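Local coordinates for protein AtGH3.15 acyl acid amido synthetase (Arabidopsis thaliana, PDB 6E1Q) that conjugates glutamine, and possibly cysteine, to the auxin precursor indole-3-butyric acid, and glutamine to the herbicide 2,4-DB, using ATP, at residues Ser324-Ser329 with Asp408-Thr413; Ser328-Met333 with Tyr402-Gly407. One frame throughout, in Å; residues are numbered along the deposited sequence.

Contact 1 (Ser324-Ser329 with Asp408-Thr413). With CFA ((2,4-dichlorophenoxy)acetic acid), chain D.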
loop_
_atom_site.group_PDB
_atom_site.type_symbol
_atom_site.label_atom_id
_atom_site.label_comp_id
_atom_site.label_asym_id
_atom_site.label_seq_id
_atom_site.Cartn_x
_atom_site.Cartn_y
_atom_site.Cartn_z
ATOM N N SER A 324 3.292 9.689 3.309
ATOM C CA SER A 324 3.302 10.333 4.614
ATOM C C SER A 324 3.127 9.372 5.779
ATOM O O SER A 324 3.460 9.739 6.911
ATOM C CB SER A 324 2.182 11.373 4.686
ATOM O OG SER A 324 2.429 12.409 3.767
ATOM N N PHE A 325 2.582 8.179 5.544
ATOM C CA PHE A 325 2.068 7.353 6.626
ATOM C C PHE A 325 2.586 5.931 6.531
ATOM O O PHE A 325 2.610 5.340 5.448
ATOM C CB PHE A 325 0.541 7.311 6.623
ATOM C CG PHE A 325 -0.113 8.654 6.417
ATOM C CD1 PHE A 325 -0.307 9.516 7.489
ATOM C CD2 PHE A 325 -0.571 9.033 5.161
ATOM C CE1 PHE A 325 -0.925 10.745 7.313
ATOM C CE2 PHE A 325 -1.191 10.262 4.977
ATOM C CZ PHE A 325 -1.369 11.118 6.056
ATOM N N TYR A 326 2.964 5.375 7.685
ATOM C CA TYR A 326 3.310 3.961 7.795
ATOM C C TYR A 326 2.370 3.345 8.825
ATOM O O TYR A 326 2.425 3.687 10.016
ATOM C CB TYR A 326 4.775 3.744 8.180
ATOM C CG TYR A 326 5.053 2.286 8.462
ATOM C CD1 TYR A 326 4.849 1.321 7.479
ATOM C CD2 TYR A 326 5.470 1.868 9.707
ATOM C CE1 TYR A 326 5.060 -0.020 7.731
ATOM C CE2 TYR A 326 5.699 0.525 9.973
ATOM C CZ TYR A 326 5.490 -0.413 8.989
ATOM O OH TYR A 326 5.706 -1.744 9.275
ATOM N N GLY A 327 1.509 2.446 8.364
ATOM C CA GLY A 327 0.499 1.852 9.222
ATOM C C GLY A 327 -0.058 0.570 8.640
ATOM O O GLY A 327 0.300 0.145 7.541
ATOM N N SER A 328 -0.945 -0.055 9.406
ATOM C CA SER A 328 -1.569 -1.306 9.005
ATOM C C SER A 328 -2.899 -1.376 9.723
ATOM O O SER A 328 -3.179 -0.567 10.610
ATOM C CB SER A 328 -0.693 -2.523 9.342
ATOM O OG SER A 328 -0.544 -2.637 10.752
ATOM N N SER A 329 -3.731 -2.346 9.325
ATOM C CA SER A 329 -4.988 -2.555 10.037
ATOM C C SER A 329 -4.735 -2.691 11.526
ATOM O O SER A 329 -5.487 -2.152 12.339
ATOM C CB SER A 329 -5.715 -3.794 9.506
ATOM O OG SER A 329 -6.147 -3.574 8.176
ATOM N N ASP A 408 6.262 -6.966 8.434
ATOM C CA ASP A 408 7.137 -6.097 7.663
ATOM C C ASP A 408 8.547 -6.175 8.225
ATOM O O ASP A 408 8.752 -6.528 9.385
ATOM C CB ASP A 408 6.679 -4.639 7.708
ATOM C CG ASP A 408 5.297 -4.432 7.142
ATOM O OD1 ASP A 408 4.906 -5.171 6.215
ATOM O OD2 ASP A 408 4.609 -3.508 7.633
ATOM N N VAL A 409 9.516 -5.822 7.384
ATOM C CA VAL A 409 10.907 -5.648 7.782
ATOM C C VAL A 409 11.272 -4.190 7.536
ATOM O O VAL A 409 11.076 -3.667 6.434
ATOM C CB VAL A 409 11.853 -6.597 7.024
ATOM C CG1 VAL A 409 13.341 -6.252 7.322
ATOM C CG2 VAL A 409 11.538 -8.055 7.378
ATOM N N LEU A 410 11.737 -3.527 8.580
ATOM C CA LEU A 410 12.153 -2.135 8.533
ATOM C C LEU A 410 13.643 -2.043 8.843
ATOM O O LEU A 410 14.159 -2.818 9.652
ATOM C CB LEU A 410 11.373 -1.321 9.551
ATOM C CG LEU A 410 9.845 -1.430 9.468
ATOM C CD1 LEU A 410 9.215 -0.602 10.571
ATOM C CD2 LEU A 410 9.362 -0.982 8.103
ATOM N N ARG A 411 14.331 -1.087 8.224
ATOM C CA ARG A 411 15.704 -0.774 8.600
ATOM C C ARG A 411 15.723 0.539 9.369
ATOM O O ARG A 411 15.224 1.555 8.879
ATOM C CB ARG A 411 16.639 -0.690 7.388
ATOM C CG ARG A 411 18.163 -0.656 7.788
ATOM C CD ARG A 411 19.119 -0.659 6.592
ATOM N NE ARG A 411 18.937 0.529 5.757
ATOM C CZ ARG A 411 18.265 0.545 4.606
ATOM N NH1 ARG A 411 17.715 -0.570 4.135
ATOM N NH2 ARG A 411 18.131 1.683 3.929
ATOM N N ALA A 412 16.302 0.508 10.569
ATOM C CA ALA A 412 16.468 1.718 11.367
ATOM C C ALA A 412 17.502 2.634 10.713
ATOM O O ALA A 412 18.642 2.218 10.476
ATOM C CB ALA A 412 16.899 1.337 12.777
ATOM N N THR A 413 17.124 3.883 10.416
ATOM C CA THR A 413 18.030 4.766 9.690
ATOM C C THR A 413 18.482 5.983 10.486
ATOM O O THR A 413 19.401 6.671 10.037
ATOM C CB THR A 413 17.388 5.268 8.386
ATOM O OG1 THR A 413 16.027 5.641 8.641
ATOM C CG2 THR A 413 17.395 4.154 7.337
HETATM C C1 CFA D . -2.655 4.495 6.951
HETATM C C2 CFA D . -3.508 5.363 6.021
HETATM C "C1'" CFA D . -4.813 7.370 6.150
HETATM C "C2'" CFA D . -6.005 7.187 5.458
HETATM C "C3'" CFA D . -6.609 8.266 4.825
HETATM C "C4'" CFA D . -6.028 9.524 4.886
HETATM C "C5'" CFA D . -4.845 9.704 5.581
HETATM CL CL3 CFA D . -6.771 5.572 5.374
HETATM C "C6'" CFA D . -4.244 8.632 6.213
HETATM O O1 CFA D . -2.080 5.032 7.929
HETATM O O2 CFA D . -2.510 3.257 6.756
HETATM O "O1'" CFA D . -4.178 6.307 6.813
HETATM CL CL4 CFA D . -6.790 10.927 4.081
#
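The ring of Y326 reaches out from strand 321-327 to meet D408 and L410, whose side chains approach from the other direction on strand 404-416. Its hydroxyl gives a hydrogen bond to D408, OH to OD2 2.6 Å, received on the anti lone pair of that oxygen. OD2 lies at the ring's edge, near its plane, while the carboxylate is turned 52° against the ring. With CG anti to the backbone N (chi1 172°), Y326 carries its phenol from strand 321-327 toward strand 404-416. L410 comes against the same end of the ring obliquely, its CD1 3.7 Å from Y326 CE2, so a branched aliphatic side chain packs the carbon part of the phenol while D408 takes the polar end. F325, the preceding residue, serves the ligand: C6' of the bound (2,4-dichlorophenoxy)acetic acid sits over the centre of one ring face, 3.7 Å from F325 CE2, and CB of S324 lies against the opposite face. Y326 and D408 both belong to the ATP-binding site. Two different partners, Y326 on OD2 and R427 through a salt bridge on OD1, should restrict rotation of this buried ATP-site carboxylate.

Contact 2 (Ser328-Met333 with Tyr402-Gly407); sequences SSECFM and YRYRVG
Y404 and E330 meet through a hydrogen bond from the phenol OH to OE1, 2.7 Å long, in which the carboxylate oxygen uses its anti lone pair. The two side chains cross at about a right angle. OE1 stands at the edge of the ring near its plane, and the carboxylate is tilted 48° from that plane. CG of E330 lies against the rim of the ring, 3.4 Å from Y404 CE1; a bend at chi2 (97°) lets one glutamate supply both this carbon contact and the carboxylate. Beside this pair, M333 and V406 make a looser apolar contact, CE to CG1 4.3 Å, suited to a flexible thioether and a compact branched side chain.

The next shell fixes the glutamate. S328 OG donates to the other oxygen, E330 OE2, at 3.1 Å, reaching it on the anti side but 30° out of the carboxylate plane. The turn carrying both residues is closed by a backbone bond from S328 N to C331 O, 2.9 Å. Farther out, K106 on strand 105-111 hydrogen-bonds to Y404 OH, and I108 of that strand touches both E330 and Y404. S328 and E330 are ATP-binding residues. Each oxygen of the buried E330 carboxylate thus accepts a hydrogen bond from a hydroxyl, OE1 from Y404 and OE2 from S328; the two bonds should restrict its rotation, while K106 holds the Y404 hydroxyl that meets it.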
loop_
_atom_site.group_PDB
_atom_site.type_symbol
_atom_site.label_atom_id
_atom_site.label_comp_id
_atom_site.label_asym_id
_atom_site.label_seq_id
_atom_site.Cartn_x
_atom_site.Cartn_y
_atom_site.Cartn_z
ATOM N N SER A 328 -0.945 -0.055 9.406
ATOM C CA SER A 328 -1.569 -1.306 9.005
ATOM C C SER A 328 -2.899 -1.376 9.723
ATOM O O SER A 328 -3.179 -0.567 10.610
ATOM C CB SER A 328 -0.693 -2.523 9.342
ATOM O OG SER A 328 -0.544 -2.637 10.752
ATOM N N SER A 329 -3.731 -2.346 9.325
ATOM C CA SER A 329 -4.988 -2.555 10.037
ATOM C C SER A 329 -4.735 -2.691 11.526
ATOM O O SER A 329 -5.487 -2.152 12.339
ATOM C CB SER A 329 -5.715 -3.794 9.506
ATOM O OG SER A 329 -6.147 -3.574 8.176
ATOM N N GLU A 330 -3.645 -3.381 11.890
ATOM C CA GLU A 330 -3.349 -3.695 13.286
ATOM C C GLU A 330 -2.903 -2.466 14.078
ATOM O O GLU A 330 -3.164 -2.370 15.287
ATOM C CB GLU A 330 -2.261 -4.773 13.341
ATOM C CG GLU A 330 -2.676 -6.144 12.763
ATOM C CD GLU A 330 -2.228 -6.365 11.324
ATOM O OE1 GLU A 330 -2.074 -7.543 10.918
ATOM O OE2 GLU A 330 -2.034 -5.363 10.606
ATOM N N CYS A 331 -2.217 -1.530 13.435
ATOM C CA CYS A 331 -1.637 -0.416 14.180
ATOM C C CYS A 331 -1.218 0.700 13.241
ATOM O O CYS A 331 -0.532 0.442 12.249
ATOM C CB CYS A 331 -0.416 -0.880 14.987
ATOM S SG CYS A 331 -0.022 0.227 16.348
ATOM N N PHE A 332 -1.598 1.936 13.544
ATOM C CA PHE A 332 -0.960 3.076 12.890
ATOM C C PHE A 332 0.382 3.324 13.561
ATOM O O PHE A 332 0.447 3.466 14.785
ATOM C CB PHE A 332 -1.818 4.334 12.986
ATOM C CG PHE A 332 -1.262 5.480 12.216
ATOM C CD1 PHE A 332 -1.125 5.402 10.840
ATOM C CD2 PHE A 332 -0.840 6.628 12.859
ATOM C CE1 PHE A 332 -0.596 6.457 10.120
ATOM C CE2 PHE A 332 -0.312 7.688 12.137
ATOM C CZ PHE A 332 -0.194 7.600 10.770
ATOM N N MET A 333 1.450 3.389 12.775
ATOM C CA MET A 333 2.764 3.248 13.396
ATOM C C MET A 333 3.691 4.439 13.227
ATOM O O MET A 333 4.357 4.821 14.197
ATOM C CB MET A 333 3.447 1.995 12.867
ATOM C CG MET A 333 2.934 0.757 13.564
ATOM S SD MET A 333 3.553 -0.774 12.899
ATOM C CE MET A 333 2.535 -0.952 11.429
ATOM N N TYR A 402 -1.291 -8.238 21.335
ATOM C CA TYR A 402 -0.228 -8.180 22.326
ATOM C C TYR A 402 1.006 -8.837 21.731
ATOM O O TYR A 402 0.965 -10.022 21.383
ATOM C CB TYR A 402 -0.666 -8.874 23.618
ATOM C CG TYR A 402 -1.958 -8.303 24.141
ATOM C CD1 TYR A 402 -1.955 -7.167 24.945
ATOM C CD2 TYR A 402 -3.183 -8.874 23.806
ATOM C CE1 TYR A 402 -3.132 -6.630 25.421
ATOM C CE2 TYR A 402 -4.377 -8.346 24.283
ATOM C CZ TYR A 402 -4.337 -7.220 25.089
ATOM O OH TYR A 402 -5.491 -6.660 25.568
ATOM N N ARG A 403 2.079 -8.059 21.581
ATOM C CA ARG A 403 3.355 -8.535 21.036
ATOM C C ARG A 403 3.143 -9.303 19.738
ATOM O O ARG A 403 3.521 -10.468 19.591
ATOM C CB ARG A 403 4.116 -9.392 22.046
ATOM C CG ARG A 403 4.134 -8.791 23.434
ATOM C CD ARG A 403 5.128 -9.494 24.325
ATOM N NE ARG A 403 6.493 -9.054 24.064
ATOM C CZ ARG A 403 7.576 -9.706 24.476
ATOM N NH1 ARG A 403 7.451 -10.838 25.161
ATOM N NH2 ARG A 403 8.777 -9.226 24.202
ATOM N N TYR A 404 2.535 -8.608 18.788
ATOM C CA TYR A 404 2.024 -9.218 17.579
ATOM C C TYR A 404 2.944 -8.856 16.422
ATOM O O TYR A 404 3.293 -7.685 16.233
ATOM C CB TYR A 404 0.587 -8.743 17.335
ATOM C CG TYR A 404 -0.010 -9.061 15.983
ATOM C CD1 TYR A 404 0.248 -8.244 14.876
ATOM C CD2 TYR A 404 -0.879 -10.144 15.817
ATOM C CE1 TYR A 404 -0.326 -8.510 13.632
ATOM C CE2 TYR A 404 -1.449 -10.423 14.570
ATOM C CZ TYR A 404 -1.174 -9.602 13.487
ATOM O OH TYR A 404 -1.739 -9.852 12.249
ATOM N N ARG A 405 3.335 -9.859 15.661
ATOM C CA ARG A 405 4.282 -9.670 14.580
ATOM C C ARG A 405 3.558 -9.145 13.352
ATOM O O ARG A 405 2.611 -9.763 12.861
ATOM C CB ARG A 405 5.003 -10.981 14.282
ATOM C CG ARG A 405 6.066 -11.298 15.323
ATOM C CD ARG A 405 6.574 -12.719 15.150
ATOM N NE ARG A 405 7.327 -12.848 13.911
ATOM C CZ ARG A 405 7.735 -14.006 13.410
ATOM N NH1 ARG A 405 7.462 -15.136 14.054
ATOM N NH2 ARG A 405 8.417 -14.032 12.271
ATOM N N VAL A 406 4.028 -8.004 12.857
ATOM C CA VAL A 406 3.350 -7.274 11.802
ATOM C C VAL A 406 3.709 -7.809 10.422
ATOM O O VAL A 406 2.922 -7.657 9.480
ATOM C CB VAL A 406 3.689 -5.786 12.014
ATOM C CG1 VAL A 406 3.660 -5.015 10.734
ATOM C CG2 VAL A 406 2.726 -5.194 13.036
ATOM N N GLY A 407 4.851 -8.476 10.282
ATOM C CA GLY A 407 5.209 -9.095 9.021
ATOM C C GLY A 407 5.928 -8.194 8.041
ATOM O O GLY A 407 6.145 -8.607 6.896
#

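Overall arrangement
Contacts 1 and 2 lie with their centres about 10 Å apart and share S328 and S329, the start of the turn between the neighbouring antiparallel strands 321-327 and 332-335. Along the chain, 324-329 runs into 328-333, and some seventy residues later 402-407 leads directly into 408-413, so both contacts end on strand 404-416. They also touch each other: Y326 O and M333 N are 2.9 Å apart in a probable hydrogen bond, and F325 CB packs on F332 CE1. The hairpin thereby places the ligand-contacting phenylalanines F325 and F332 next to the ATP-binding turn, linking the acyl-acid pocket to the nucleotide site of this adenylating enzyme.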